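Long-range contacts in polysialic acid O-acetyltransferase (Escherichia coli, PDB 3JQY), which transfers acetyl groups from acetyl-CoA to the O7 or O9 hydroxyls of polymeric sialic acid in the bacterial capsule: residues N40-G45 with N53-N58; N60-I65 with V77-D82; D82-R87 with I98-G103; E119-K124 with I140-D145. One frame throughout, in Å; residues are numbered along the deposited sequence.

Contact 1 of 4, residues N40-G45 with N53-N58; sequences NVFVCG and NKVQFN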
loop_
_atom_site.group_PDB
_atom_site.type_symbol
_atom_site.label_atom_id
_atom_site.label_comp_id
_atom_site.label_asym_id
_atom_site.label_seq_id
_atom_site.Cartn_x
_atom_site.Cartn_y
_atom_site.Cartn_z
ATOM N N ASN B 40 -24.498 -27.242 6.553
ATOM C CA ASN B 40 -23.867 -26.026 7.073
ATOM C C ASN B 40 -24.549 -25.488 8.325
ATOM O O ASN B 40 -25.765 -25.605 8.475
ATOM C CB ASN B 40 -23.834 -24.948 5.991
ATOM C CG ASN B 40 -23.010 -25.362 4.791
ATOM O OD1 ASN B 40 -23.463 -25.264 3.648
ATOM N ND2 ASN B 40 -21.798 -25.836 5.043
ATOM N N VAL B 41 -23.762 -24.883 9.217
ATOM C CA VAL B 41 -24.287 -24.365 10.470
ATOM C C VAL B 41 -23.765 -22.964 10.765
ATOM O O VAL B 41 -22.572 -22.714 10.677
ATOM C CB VAL B 41 -23.919 -25.293 11.640
ATOM C CG1 VAL B 41 -24.316 -24.671 12.956
ATOM C CG2 VAL B 41 -24.584 -26.658 11.457
ATOM N N PHE B 42 -24.675 -22.058 11.106
ATOM C CA PHE B 42 -24.318 -20.717 11.536
ATOM C C PHE B 42 -24.921 -20.536 12.921
ATOM O O PHE B 42 -26.143 -20.584 13.079
ATOM C CB PHE B 42 -24.874 -19.692 10.538
ATOM C CG PHE B 42 -24.667 -18.251 10.936
ATOM C CD1 PHE B 42 -23.570 -17.863 11.690
ATOM C CD2 PHE B 42 -25.565 -17.278 10.530
ATOM C CE1 PHE B 42 -23.381 -16.532 12.033
ATOM C CE2 PHE B 42 -25.384 -15.948 10.879
ATOM C CZ PHE B 42 -24.287 -15.576 11.621
ATOM N N VAL B 43 -24.066 -20.378 13.926
ATOM C CA VAL B 43 -24.519 -20.126 15.289
ATOM C C VAL B 43 -24.095 -18.717 15.667
ATOM O O VAL B 43 -22.903 -18.405 15.668
ATOM C CB VAL B 43 -23.910 -21.124 16.287
ATOM C CG1 VAL B 43 -24.391 -20.819 17.700
ATOM C CG2 VAL B 43 -24.265 -22.553 15.892
ATOM N N CYS B 44 -25.067 -17.864 15.972
ATOM C CA CYS B 44 -24.774 -16.456 16.200
ATOM C C CYS B 44 -25.380 -15.974 17.509
ATOM O O CYS B 44 -26.581 -16.116 17.732
ATOM C CB CYS B 44 -25.311 -15.618 15.041
ATOM S SG CYS B 44 -24.662 -13.935 14.987
ATOM N N GLY B 45 -24.542 -15.404 18.368
ATOM C CA GLY B 45 -24.992 -14.887 19.647
ATOM C C GLY B 45 -25.671 -13.535 19.544
ATOM O O GLY B 45 -26.024 -13.073 18.456
ATOM N N ASN B 53 -23.620 -7.368 7.515
ATOM C CA ASN B 53 -22.774 -8.560 7.493
ATOM C C ASN B 53 -23.317 -9.635 6.562
ATOM O O ASN B 53 -24.518 -9.683 6.283
ATOM C CB ASN B 53 -22.624 -9.118 8.900
ATOM C CG ASN B 53 -22.151 -8.077 9.880
ATOM O OD1 ASN B 53 -22.853 -7.734 10.843
ATOM N ND2 ASN B 53 -20.968 -7.546 9.634
ATOM N N LYS B 54 -22.429 -10.500 6.081
ATOM C CA LYS B 54 -22.833 -11.552 5.157
ATOM C C LYS B 54 -22.090 -12.861 5.407
ATOM O O LYS B 54 -20.901 -12.861 5.707
ATOM C CB LYS B 54 -22.596 -11.088 3.717
ATOM C CG LYS B 54 -23.447 -9.888 3.311
ATOM C CD LYS B 54 -22.712 -8.962 2.341
ATOM C CE LYS B 54 -22.208 -9.704 1.112
ATOM N NZ LYS B 54 -23.297 -10.445 0.417
ATOM N N VAL B 55 -22.809 -13.974 5.294
ATOM C CA VAL B 55 -22.181 -15.285 5.293
ATOM C C VAL B 55 -22.614 -16.024 4.030
ATOM O O VAL B 55 -23.793 -16.025 3.661
ATOM C CB VAL B 55 -22.508 -16.100 6.561
ATOM C CG1 VAL B 55 -24.000 -16.277 6.715
ATOM C CG2 VAL B 55 -21.812 -17.462 6.520
ATOM N N GLN B 56 -21.637 -16.609 3.353
ATOM C CA GLN B 56 -21.858 -17.320 2.108
ATOM C C GLN B 56 -21.266 -18.711 2.248
ATOM O O GLN B 56 -20.065 -18.858 2.442
ATOM C CB GLN B 56 -21.178 -16.575 0.954
ATOM C CG GLN B 56 -21.254 -17.281 -0.386
ATOM C CD GLN B 56 -22.598 -17.116 -1.050
ATOM O OE1 GLN B 56 -23.091 -15.997 -1.209
ATOM N NE2 GLN B 56 -23.202 -18.230 -1.453
ATOM N N PHE B 57 -22.108 -19.734 2.159
ATOM C CA PHE B 57 -21.643 -21.115 2.202
ATOM C C PHE B 57 -21.610 -21.666 0.782
ATOM O O PHE B 57 -22.661 -21.939 0.199
ATOM C CB PHE B 57 -22.594 -21.989 3.034
ATOM C CG PHE B 57 -22.622 -21.664 4.515
ATOM C CD1 PHE B 57 -21.592 -22.069 5.349
ATOM C CD2 PHE B 57 -23.704 -21.003 5.072
ATOM C CE1 PHE B 57 -21.622 -21.799 6.702
ATOM C CE2 PHE B 57 -23.747 -20.728 6.430
ATOM C CZ PHE B 57 -22.704 -21.129 7.248
ATOM N N ASN B 58 -20.413 -21.813 0.223
ATOM C CA ASN B 58 -20.245 -22.430 -1.093
ATOM C C ASN B 58 -19.611 -23.808 -0.934
ATOM O O ASN B 58 -18.565 -24.096 -1.518
ATOM C CB ASN B 58 -19.347 -21.578 -1.995
ATOM C CG ASN B 58 -20.013 -20.297 -2.467
ATOM O OD1 ASN B 58 -21.234 -20.208 -2.547
ATOM N ND2 ASN B 58 -19.200 -19.296 -2.787
#
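Asn40 and Phe42 face Val55 and Phe57 across the interior of the left-handed parallel beta-helix. Strands 41-44 and 53-58 belong to two different sheets of the coil; their axes are 9.7 Å apart and run 160° from each other, so side chains rather than backbone bonds join them.

The flat groups stack. Asn40 and Phe57 run antiparallel over one another, with amide and ring planes only 8° apart, and CB of Asn40 makes a CH-pi contact 3.7 Å from the centroid of the Phe57 ring. Asparagine suits the start of the strand here because its short, flat side chain can lie on the ring. The other face of the ring is met, toward its rim, by CG2 of Val55 from the same strand, and the ring of Phe79 also meets that of Phe57, their planes nearly parallel.

The remaining contacts are apolar. CG of Phe42 stands opposite the backbone N (chi1 175°), and the ring reaches obliquely toward Val55, its CD2 lying 4.2 Å from CG1 of Val55. These bulky residues fill the coil where the strands are far apart. At the edge of the Phe57 ring, CZ comes 4.2 Å from CB of Phe42.

Contact 2 of 4, residues N60-I65 with V77-D82; sequences NNNKLI and VIFRGD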
loop_
_atom_site.group_PDB
_atom_site.type_symbol
_atom_site.label_atom_id
_atom_site.label_comp_id
_atom_site.label_asym_id
_atom_site.label_seq_id
_atom_site.Cartn_x
_atom_site.Cartn_y
_atom_site.Cartn_z
ATOM N N ASN B 60 -20.094 -27.750 1.771
ATOM C CA ASN B 60 -20.852 -28.532 2.743
ATOM C C ASN B 60 -20.164 -28.665 4.094
ATOM O O ASN B 60 -18.937 -28.593 4.192
ATOM C CB ASN B 60 -21.100 -29.933 2.180
ATOM C CG ASN B 60 -21.652 -29.906 0.769
ATOM O OD1 ASN B 60 -22.516 -29.095 0.445
ATOM N ND2 ASN B 60 -21.155 -30.804 -0.080
ATOM N N ASN B 61 -20.966 -28.884 5.133
ATOM C CA ASN B 61 -20.452 -29.228 6.454
ATOM C C ASN B 61 -19.495 -28.188 7.008
ATOM O O ASN B 61 -18.496 -28.530 7.646
ATOM C CB ASN B 61 -19.788 -30.604 6.423
ATOM C CG ASN B 61 -20.751 -31.692 5.992
ATOM O OD1 ASN B 61 -20.379 -32.620 5.275
ATOM N ND2 ASN B 61 -22.004 -31.567 6.412
ATOM N N ASN B 62 -19.807 -26.923 6.753
ATOM C CA ASN B 62 -19.045 -25.810 7.313
ATOM C C ASN B 62 -19.705 -25.314 8.584
ATOM O O ASN B 62 -20.888 -25.547 8.804
ATOM C CB ASN B 62 -18.985 -24.664 6.309
ATOM C CG ASN B 62 -18.340 -25.073 5.005
ATOM O OD1 ASN B 62 -19.006 -25.196 3.977
ATOM N ND2 ASN B 62 -17.041 -25.290 5.040
ATOM N N LYS B 63 -18.940 -24.625 9.423
ATOM C CA LYS B 63 -19.504 -24.027 10.625
ATOM C C LYS B 63 -18.956 -22.632 10.892
ATOM O O LYS B 63 -17.740 -22.419 10.885
ATOM C CB LYS B 63 -19.279 -24.921 11.843
ATOM C CG LYS B 63 -20.118 -24.503 13.064
ATOM C CD LYS B 63 -20.008 -25.517 14.199
ATOM C CE LYS B 63 -20.884 -25.130 15.382
ATOM N NZ LYS B 63 -20.764 -26.114 16.496
ATOM N N LEU B 64 -19.870 -21.691 11.111
ATOM C CA LEU B 64 -19.528 -20.345 11.563
ATOM C C LEU B 64 -20.135 -20.137 12.943
ATOM O O LEU B 64 -21.341 -20.313 13.125
ATOM C CB LEU B 64 -20.075 -19.292 10.603
ATOM C CG LEU B 64 -20.000 -17.834 11.072
ATOM C CD1 LEU B 64 -18.559 -17.431 11.325
ATOM C CD2 LEU B 64 -20.654 -16.897 10.065
ATOM N N ILE B 65 -19.291 -19.770 13.901
ATOM C CA ILE B 65 -19.724 -19.474 15.260
ATOM C C ILE B 65 -19.303 -18.054 15.603
ATOM O O ILE B 65 -18.118 -17.719 15.533
ATOM C CB ILE B 65 -19.031 -20.389 16.283
ATOM C CG1 ILE B 65 -19.418 -21.847 16.057
ATOM C CG2 ILE B 65 -19.363 -19.939 17.720
ATOM C CD1 ILE B 65 -18.501 -22.816 16.772
ATOM N N VAL B 77 -18.094 -13.393 5.495
ATOM C CA VAL B 77 -17.427 -14.676 5.696
ATOM C C VAL B 77 -17.838 -15.608 4.569
ATOM O O VAL B 77 -19.019 -15.898 4.398
ATOM C CB VAL B 77 -17.805 -15.320 7.044
ATOM C CG1 VAL B 77 -17.027 -16.595 7.242
ATOM C CG2 VAL B 77 -17.543 -14.352 8.192
ATOM N N ILE B 78 -16.861 -16.044 3.780
ATOM C CA ILE B 78 -17.139 -16.925 2.656
ATOM C C ILE B 78 -16.523 -18.288 2.908
ATOM O O ILE B 78 -15.340 -18.390 3.239
ATOM C CB ILE B 78 -16.593 -16.354 1.336
ATOM C CG1 ILE B 78 -17.207 -14.981 1.067
ATOM C CG2 ILE B 78 -16.878 -17.324 0.189
ATOM C CD1 ILE B 78 -16.633 -14.281 -0.139
ATOM N N PHE B 79 -17.334 -19.329 2.761
ATOM C CA PHE B 79 -16.865 -20.707 2.904
ATOM C C PHE B 79 -16.760 -21.348 1.525
ATOM O O PHE B 79 -17.761 -21.453 0.813
ATOM C CB PHE B 79 -17.837 -21.520 3.768
ATOM C CG PHE B 79 -17.812 -21.152 5.221
ATOM C CD1 PHE B 79 -18.732 -20.250 5.738
ATOM C CD2 PHE B 79 -16.863 -21.696 6.068
ATOM C CE1 PHE B 79 -18.710 -19.904 7.078
ATOM C CE2 PHE B 79 -16.838 -21.357 7.417
ATOM C CZ PHE B 79 -17.759 -20.462 7.919
ATOM N N ARG B 80 -15.554 -21.756 1.145
ATOM C CA ARG B 80 -15.342 -22.441 -0.135
ATOM C C ARG B 80 -14.983 -23.896 0.131
ATOM O O ARG B 80 -14.022 -24.194 0.834
ATOM C CB ARG B 80 -14.237 -21.756 -0.945
ATOM C CG ARG B 80 -14.492 -20.280 -1.232
ATOM C CD ARG B 80 -13.560 -19.782 -2.328
ATOM N NE ARG B 80 -13.448 -18.325 -2.362
ATOM C CZ ARG B 80 -14.364 -17.515 -2.879
ATOM N NH1 ARG B 80 -15.480 -18.011 -3.399
ATOM N NH2 ARG B 80 -14.167 -16.203 -2.862
ATOM N N GLY B 81 -15.761 -24.817 -0.420
ATOM C CA GLY B 81 -15.500 -26.213 -0.155
ATOM C C GLY B 81 -16.059 -26.618 1.195
ATOM O O GLY B 81 -16.928 -25.935 1.744
ATOM N N ASP B 82 -15.533 -27.708 1.746
ATOM C CA ASP B 82 -16.174 -28.397 2.864
ATOM C C ASP B 82 -15.349 -28.398 4.143
ATOM O O ASP B 82 -14.127 -28.228 4.110
ATOM C CB ASP B 82 -16.445 -29.862 2.489
ATOM C CG ASP B 82 -17.143 -30.015 1.149
ATOM O OD1 ASP B 82 -17.825 -29.070 0.702
ATOM O OD2 ASP B 82 -17.012 -31.099 0.540
#
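Asn62 and Leu64 press on Phe79 inside the next coil of the left-handed beta-helix, while Asn60 and Asp82 join adjoining turns at one of its corners. Most of the inward contacts gather on the ring of Phe79. CB of Asn62 lies over one face, 4.0 Å from the ring centroid in a CH-pi contact, and the amide plane is tilted 29° from the ring. CB of Leu64 meets the ring at its edge, 3.7 Å from CZ of Phe79. The carbonyl O of Lys63 approaches obliquely, 3.6 Å from the same CZ. With chi1 at -71°, CG of Phe79 lies beside the backbone N and the ring extends toward strand 63-65. CD2 of Leu64 also touches CG2 of Val77 at 4.4 Å.

Strands 63-65 and 77-80 belong to different sheets of the coil, 9.3 Å apart by their axes, a span that a large flat side chain bridges well. A serine in place of Phe79 would probably open a gap under CB of Asn62 and beside CB of Leu64, and leave the ring of Phe57 without the ring it meets.

The corner is polar. The backbone N of Asn60 gives a 2.8 Å hydrogen bond to OD1 of Asp82, nearly straight at 164° but reaching the oxygen from above the carboxylate plane. The Asn60 and Asp82 side chains run alongside in the same direction; OD1 of Asn60 accepts from the N of Ser38. Just before Asp82, Gly81 turns with a positive phi, at which a CB would jam against the carbonyl O of Arg80.

Contact 3 of 4, residues D82-R87 with I98-G103; sequences DNNYVR and IVATKG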
loop_
_atom_site.group_PDB
_atom_site.type_symbol
_atom_site.label_atom_id
_atom_site.label_comp_id
_atom_site.label_asym_id
_atom_site.label_seq_id
_atom_site.Cartn_x
_atom_site.Cartn_y
_atom_site.Cartn_z
ATOM N N ASP B 82 -15.533 -27.708 1.746
ATOM C CA ASP B 82 -16.174 -28.397 2.864
ATOM C C ASP B 82 -15.349 -28.398 4.143
ATOM O O ASP B 82 -14.127 -28.228 4.110
ATOM C CB ASP B 82 -16.445 -29.862 2.489
ATOM C CG ASP B 82 -17.143 -30.015 1.149
ATOM O OD1 ASP B 82 -17.825 -29.070 0.702
ATOM O OD2 ASP B 82 -17.012 -31.099 0.540
ATOM N N ASN B 83 -16.033 -28.613 5.265
ATOM C CA ASN B 83 -15.384 -28.872 6.539
ATOM C C ASN B 83 -14.534 -27.713 7.048
ATOM O O ASN B 83 -13.552 -27.929 7.765
ATOM C CB ASN B 83 -14.538 -30.145 6.448
ATOM C CG ASN B 83 -15.350 -31.351 6.010
ATOM O OD1 ASN B 83 -16.414 -31.625 6.562
ATOM N ND2 ASN B 83 -14.853 -32.075 5.014
ATOM N N ASN B 84 -14.901 -26.497 6.657
ATOM C CA ASN B 84 -14.281 -25.287 7.197
ATOM C C ASN B 84 -14.924 -24.885 8.516
ATOM O O ASN B 84 -16.063 -25.257 8.795
ATOM C CB ASN B 84 -14.434 -24.118 6.213
ATOM C CG ASN B 84 -13.777 -24.388 4.873
ATOM O OD1 ASN B 84 -12.558 -24.366 4.754
ATOM N ND2 ASN B 84 -14.589 -24.613 3.854
ATOM N N TYR B 85 -14.200 -24.097 9.310
ATOM C CA TYR B 85 -14.631 -23.720 10.658
ATOM C C TYR B 85 -14.128 -22.314 10.936
ATOM O O TYR B 85 -12.939 -22.037 10.788
ATOM C CB TYR B 85 -14.023 -24.692 11.672
ATOM C CG TYR B 85 -14.322 -24.417 13.134
ATOM C CD1 TYR B 85 -15.483 -24.894 13.732
ATOM C CD2 TYR B 85 -13.422 -23.707 13.923
ATOM C CE1 TYR B 85 -15.745 -24.661 15.077
ATOM C CE2 TYR B 85 -13.676 -23.469 15.266
ATOM C CZ TYR B 85 -14.836 -23.945 15.835
ATOM O OH TYR B 85 -15.075 -23.698 17.168
ATOM N N VAL B 86 -15.040 -21.422 11.304
ATOM C CA VAL B 86 -14.675 -20.063 11.698
ATOM C C VAL B 86 -15.347 -19.765 13.036
ATOM O O VAL B 86 -16.563 -19.932 13.181
ATOM C CB VAL B 86 -15.126 -19.016 10.650
ATOM C CG1 VAL B 86 -14.818 -17.592 11.125
ATOM C CG2 VAL B 86 -14.456 -19.281 9.298
ATOM N N ARG B 87 -14.554 -19.340 14.017
ATOM C CA ARG B 87 -15.100 -19.006 15.323
ATOM C C ARG B 87 -14.591 -17.653 15.765
ATOM O O ARG B 87 -13.375 -17.418 15.816
ATOM C CB ARG B 87 -14.727 -20.049 16.376
ATOM C CG ARG B 87 -15.261 -19.722 17.769
ATOM C CD ARG B 87 -14.816 -20.772 18.799
ATOM N NE ARG B 87 -15.309 -20.464 20.145
ATOM C CZ ARG B 87 -15.045 -21.190 21.230
ATOM N NH1 ARG B 87 -14.286 -22.275 21.138
ATOM N NH2 ARG B 87 -15.537 -20.829 22.411
ATOM N N ILE B 98 -13.347 -12.632 5.487
ATOM C CA ILE B 98 -12.706 -13.873 5.889
ATOM C C ILE B 98 -13.105 -14.970 4.915
ATOM O O ILE B 98 -14.283 -15.279 4.778
ATOM C CB ILE B 98 -13.144 -14.315 7.298
ATOM C CG1 ILE B 98 -12.753 -13.263 8.344
ATOM C CG2 ILE B 98 -12.533 -15.669 7.636
ATOM C CD1 ILE B 98 -13.279 -13.585 9.740
ATOM N N VAL B 99 -12.126 -15.554 4.236
ATOM C CA VAL B 99 -12.407 -16.650 3.314
ATOM C C VAL B 99 -11.756 -17.931 3.828
ATOM O O VAL B 99 -10.530 -18.009 3.943
ATOM C CB VAL B 99 -11.936 -16.319 1.880
ATOM C CG1 VAL B 99 -12.301 -17.446 0.910
ATOM C CG2 VAL B 99 -12.545 -14.991 1.427
ATOM N N ALA B 100 -12.594 -18.922 4.137
ATOM C CA ALA B 100 -12.151 -20.218 4.654
ATOM C C ALA B 100 -12.337 -21.262 3.567
ATOM O O ALA B 100 -13.462 -21.555 3.163
ATOM C CB ALA B 100 -12.948 -20.601 5.907
ATOM N N THR B 101 -11.229 -21.824 3.099
ATOM C CA THR B 101 -11.233 -22.590 1.857
ATOM C C THR B 101 -10.727 -24.006 2.060
ATOM O O THR B 101 -9.653 -24.223 2.626
ATOM C CB THR B 101 -10.336 -21.908 0.794
ATOM O OG1 THR B 101 -10.860 -20.614 0.471
ATOM C CG2 THR B 101 -10.260 -22.751 -0.470
ATOM N N LYS B 102 -11.503 -24.959 1.611
ATOM C CA LYS B 102 -11.092 -26.335 1.588
ATOM C C LYS B 102 -10.578 -26.948 2.878
ATOM O O LYS B 102 -9.559 -27.599 2.917
ATOM C CB LYS B 102 -10.083 -26.546 0.500
ATOM C CG LYS B 102 -10.661 -26.400 -0.849
ATOM C CD LYS B 102 -9.594 -26.287 -1.895
ATOM C CE LYS B 102 -10.160 -26.466 -3.177
ATOM N NZ LYS B 102 -10.106 -25.312 -3.996
ATOM N N GLY B 103 -11.350 -26.751 3.912
ATOM C CA GLY B 103 -11.042 -27.359 5.193
ATOM C C GLY B 103 -10.105 -26.523 6.035
ATOM O O GLY B 103 -9.196 -27.053 6.670
#
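Asn84 and Val86 close on Ala100 and Gly103 in a mixed contact, polar at a corner of the beta-helix and apolar in its core. It spans two sheets of one coil, strand 85-87 in one and strand 98-101 in the other.

Asn84 carries the polar half. Its OD1 receives a weak hydrogen bond from the N of Gly103, 2.8 Å long but bent to 128°, and a further one from the N of Ser104. ND2 donates to the carbonyl O of Arg80, at the end of strand 71-80. Asparagine suits this buried place because one short amide can accept on one atom and donate on the other. Chi1 of -60° sets CG beside the backbone N, from where the amide reaches Gly103 N. With a leucine in its place, the N-H groups of Gly103 and Ser104 and the carbonyl of Arg80 would probably lose their shared partner at the bend.

Gly103 fits because its backbone curls with a positive phi, where a CB would collide with the carbonyl O of Lys102. Its bare CA lies 3.6 Å from the O of Asn83.

The apolar half is small. CB of Ala100 sits 3.8 Å from CB of Asn84 and 3.9 Å from CG2 of Val86, which also touches CG2 of Ile98 at 4.4 Å. A methyl is enough here, since Phe79 from the coil before reaches the same alanine. Small and branched aliphatic residues facing inward, with an asparagine bonding the turns, are consistent with the left-handed beta-helix of hexapeptide-repeat transferases.

Contact 4 of 4, residues E119-K124 with I140-D145; sequences EVVTDK and ILRASD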
loop_
_atom_site.group_PDB
_atom_site.type_symbol
_atom_site.label_atom_id
_atom_site.label_comp_id
_atom_site.label_asym_id
_atom_site.label_seq_id
_atom_site.Cartn_x
_atom_site.Cartn_y
_atom_site.Cartn_z
ATOM N N GLU B 119 -8.442 -8.776 5.608
ATOM C CA GLU B 119 -8.652 -9.914 4.702
ATOM C C GLU B 119 -7.945 -11.149 5.236
ATOM O O GLU B 119 -6.782 -11.070 5.639
ATOM C CB GLU B 119 -8.084 -9.642 3.300
ATOM C CG GLU B 119 -8.424 -8.303 2.661
ATOM C CD GLU B 119 -7.690 -8.102 1.337
ATOM O OE1 GLU B 119 -7.267 -9.118 0.735
ATOM O OE2 GLU B 119 -7.530 -6.936 0.899
ATOM N N VAL B 120 -8.631 -12.290 5.227
ATOM C CA VAL B 120 -7.981 -13.573 5.500
ATOM C C VAL B 120 -8.089 -14.489 4.288
ATOM O O VAL B 120 -9.180 -14.672 3.743
ATOM C CB VAL B 120 -8.592 -14.289 6.718
ATOM C CG1 VAL B 120 -7.960 -15.672 6.877
ATOM C CG2 VAL B 120 -8.387 -13.457 7.978
ATOM N N VAL B 121 -6.953 -15.054 3.872
ATOM C CA VAL B 121 -6.891 -15.972 2.735
ATOM C C VAL B 121 -6.355 -17.318 3.223
ATOM O O VAL B 121 -5.311 -17.365 3.860
ATOM C CB VAL B 121 -5.919 -15.439 1.660
ATOM C CG1 VAL B 121 -5.920 -16.347 0.435
ATOM C CG2 VAL B 121 -6.264 -14.005 1.284
ATOM N N THR B 122 -7.052 -18.409 2.913
ATOM C CA THR B 122 -6.610 -19.731 3.353
ATOM C C THR B 122 -6.673 -20.766 2.235
ATOM O O THR B 122 -7.190 -20.500 1.152
ATOM C CB THR B 122 -7.502 -20.267 4.490
ATOM O OG1 THR B 122 -8.857 -20.341 4.026
ATOM C CG2 THR B 122 -7.442 -19.364 5.711
ATOM N N ASP B 123 -6.147 -21.953 2.521
ATOM C CA ASP B 123 -6.327 -23.119 1.659
ATOM C C ASP B 123 -5.916 -24.358 2.437
ATOM O O ASP B 123 -4.725 -24.661 2.552
ATOM C CB ASP B 123 -5.503 -22.991 0.376
ATOM C CG ASP B 123 -5.737 -24.141 -0.591
ATOM O OD1 ASP B 123 -6.549 -25.038 -0.282
ATOM O OD2 ASP B 123 -5.109 -24.144 -1.670
ATOM N N LYS B 124 -6.909 -25.053 2.989
ATOM C CA LYS B 124 -6.676 -26.215 3.845
ATOM C C LYS B 124 -5.598 -25.907 4.872
ATOM O O LYS B 124 -4.626 -26.650 5.026
ATOM C CB LYS B 124 -6.293 -27.445 3.016
ATOM C CG LYS B 124 -6.281 -28.742 3.825
ATOM C CD LYS B 124 -6.200 -29.980 2.934
ATOM C CE LYS B 124 -7.568 -30.634 2.738
ATOM N NZ LYS B 124 -8.506 -29.842 1.887
ATOM N N ILE B 140 -3.787 -7.803 6.011
ATOM C CA ILE B 140 -4.045 -9.020 5.249
ATOM C C ILE B 140 -3.281 -10.193 5.848
ATOM O O ILE B 140 -2.070 -10.126 6.029
ATOM C CB ILE B 140 -3.626 -8.861 3.773
ATOM C CG1 ILE B 140 -4.396 -7.708 3.120
ATOM C CG2 ILE B 140 -3.855 -10.164 3.007
ATOM C CD1 ILE B 140 -3.908 -7.362 1.720
ATOM N N LEU B 141 -3.999 -11.257 6.187
ATOM C CA LEU B 141 -3.343 -12.496 6.605
ATOM C C LEU B 141 -3.445 -13.498 5.458
ATOM O O LEU B 141 -4.511 -14.070 5.218
ATOM C CB LEU B 141 -3.980 -13.043 7.888
ATOM C CG LEU B 141 -4.129 -12.045 9.044
ATOM C CD1 LEU B 141 -4.747 -12.701 10.286
ATOM C CD2 LEU B 141 -2.780 -11.401 9.392
ATOM N N ARG B 142 -2.341 -13.684 4.735
ATOM C CA ARG B 142 -2.360 -14.458 3.491
ATOM C C ARG B 142 -1.658 -15.805 3.656
ATOM O O ARG B 142 -0.455 -15.914 3.438
ATOM C CB ARG B 142 -1.718 -13.657 2.351
ATOM C CG ARG B 142 -1.975 -14.238 0.963
ATOM C CD ARG B 142 -1.281 -13.437 -0.151
ATOM N NE ARG B 142 -1.762 -12.055 -0.242
ATOM C CZ ARG B 142 -2.912 -11.689 -0.800
ATOM N NH1 ARG B 142 -3.724 -12.603 -1.325
ATOM N NH2 ARG B 142 -3.256 -10.404 -0.830
ATOM N N ALA B 143 -2.417 -16.828 4.042
ATOM C CA ALA B 143 -1.837 -18.138 4.349
ATOM C C ALA B 143 -1.665 -19.015 3.112
ATOM O O ALA B 143 -1.069 -20.091 3.185
ATOM C CB ALA B 143 -2.679 -18.858 5.390
ATOM N N SER B 144 -2.209 -18.558 1.988
ATOM C CA SER B 144 -2.077 -19.258 0.713
ATOM C C SER B 144 -1.629 -18.293 -0.380
ATOM O O SER B 144 -2.089 -17.147 -0.427
ATOM C CB SER B 144 -3.411 -19.890 0.319
ATOM O OG SER B 144 -3.370 -20.349 -1.024
ATOM N N ASP B 145 -0.745 -18.757 -1.264
ATOM C CA ASP B 145 -0.213 -17.927 -2.352
ATOM C C ASP B 145 -1.195 -17.762 -3.507
ATOM O O ASP B 145 -1.065 -16.839 -4.315
ATOM C CB ASP B 145 1.083 -18.522 -2.916
ATOM C CG ASP B 145 2.285 -18.281 -2.025
ATOM O OD1 ASP B 145 2.144 -17.639 -0.960
ATOM O OD2 ASP B 145 3.387 -18.734 -2.405
HETATM O O HOH W 1 -5.627 -8.753 -1.691
HETATM O O HOH W 2 -2.314 -22.785 -1.590
#
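Glu119 and Ile140 sit side by side on parallel strands 119-121 and 140-142 of the beta-helix, whose axes are 4.8 Å apart. Along Glu119, CB lies 4.2 Å from CG1 of Ile140, and CG runs past the same atom. The extended chain then brings CD to 3.8 Å from CG1 of Ile140, and OE2 to 3.7 Å from CD1 of Ile140. OE1 instead takes a 3.0 Å hydrogen bond from water 1, which in turn accepts one of 3.0 Å from NH2 of Arg142, in the plane of the guanidinium. Arg142 also lies along Val121, and Tyr192 of a second subunit packs on Ile140 and Arg142.

Beneath these side chains, Leu141 N bonds to Glu119 O at 2.8 Å, Val121 N to Leu141 O and Ala143 N to Val121 O. On the other face of the sheet, Val120 and Leu141 turn into the core, as aliphatic residues should.

Past the strands, water 2 links OD2 of Asp123 to OG of Ser144, 2.7 Å from that OG. Next comes Asp145, which by similarity binds acetyl-CoA. Backbone bonds thus hold the strands in register, while the opposite charges of Glu119 and Arg142 meet through water, so their attraction is probably weaker than in a salt bridge.

The four contacts follow one another along the chain and climb the same left-handed beta-helix. Contacts 1 and 2 have centres about 8 Å apart, contacts 2 and 3 about 5 Å, and contacts 3 and 4 about 11 Å; the centre of contact 1 lies about 19 Å from that of contact 4. Contacts 1 to 3 each join two sheets across the interior of a coil, whereas contact 4 joins neighbouring strands within one sheet. Strands 53-58, 71-80, 97-101, 119-121 and 139-142 succeed each other in that sheet, while 41-44, 63-66 and 85-88 are neighbours in another. Asp82 is common to contacts 2 and 3. Contact 4, furthest along the chain, ends at Asp145, which probably takes part in acetyl-CoA binding.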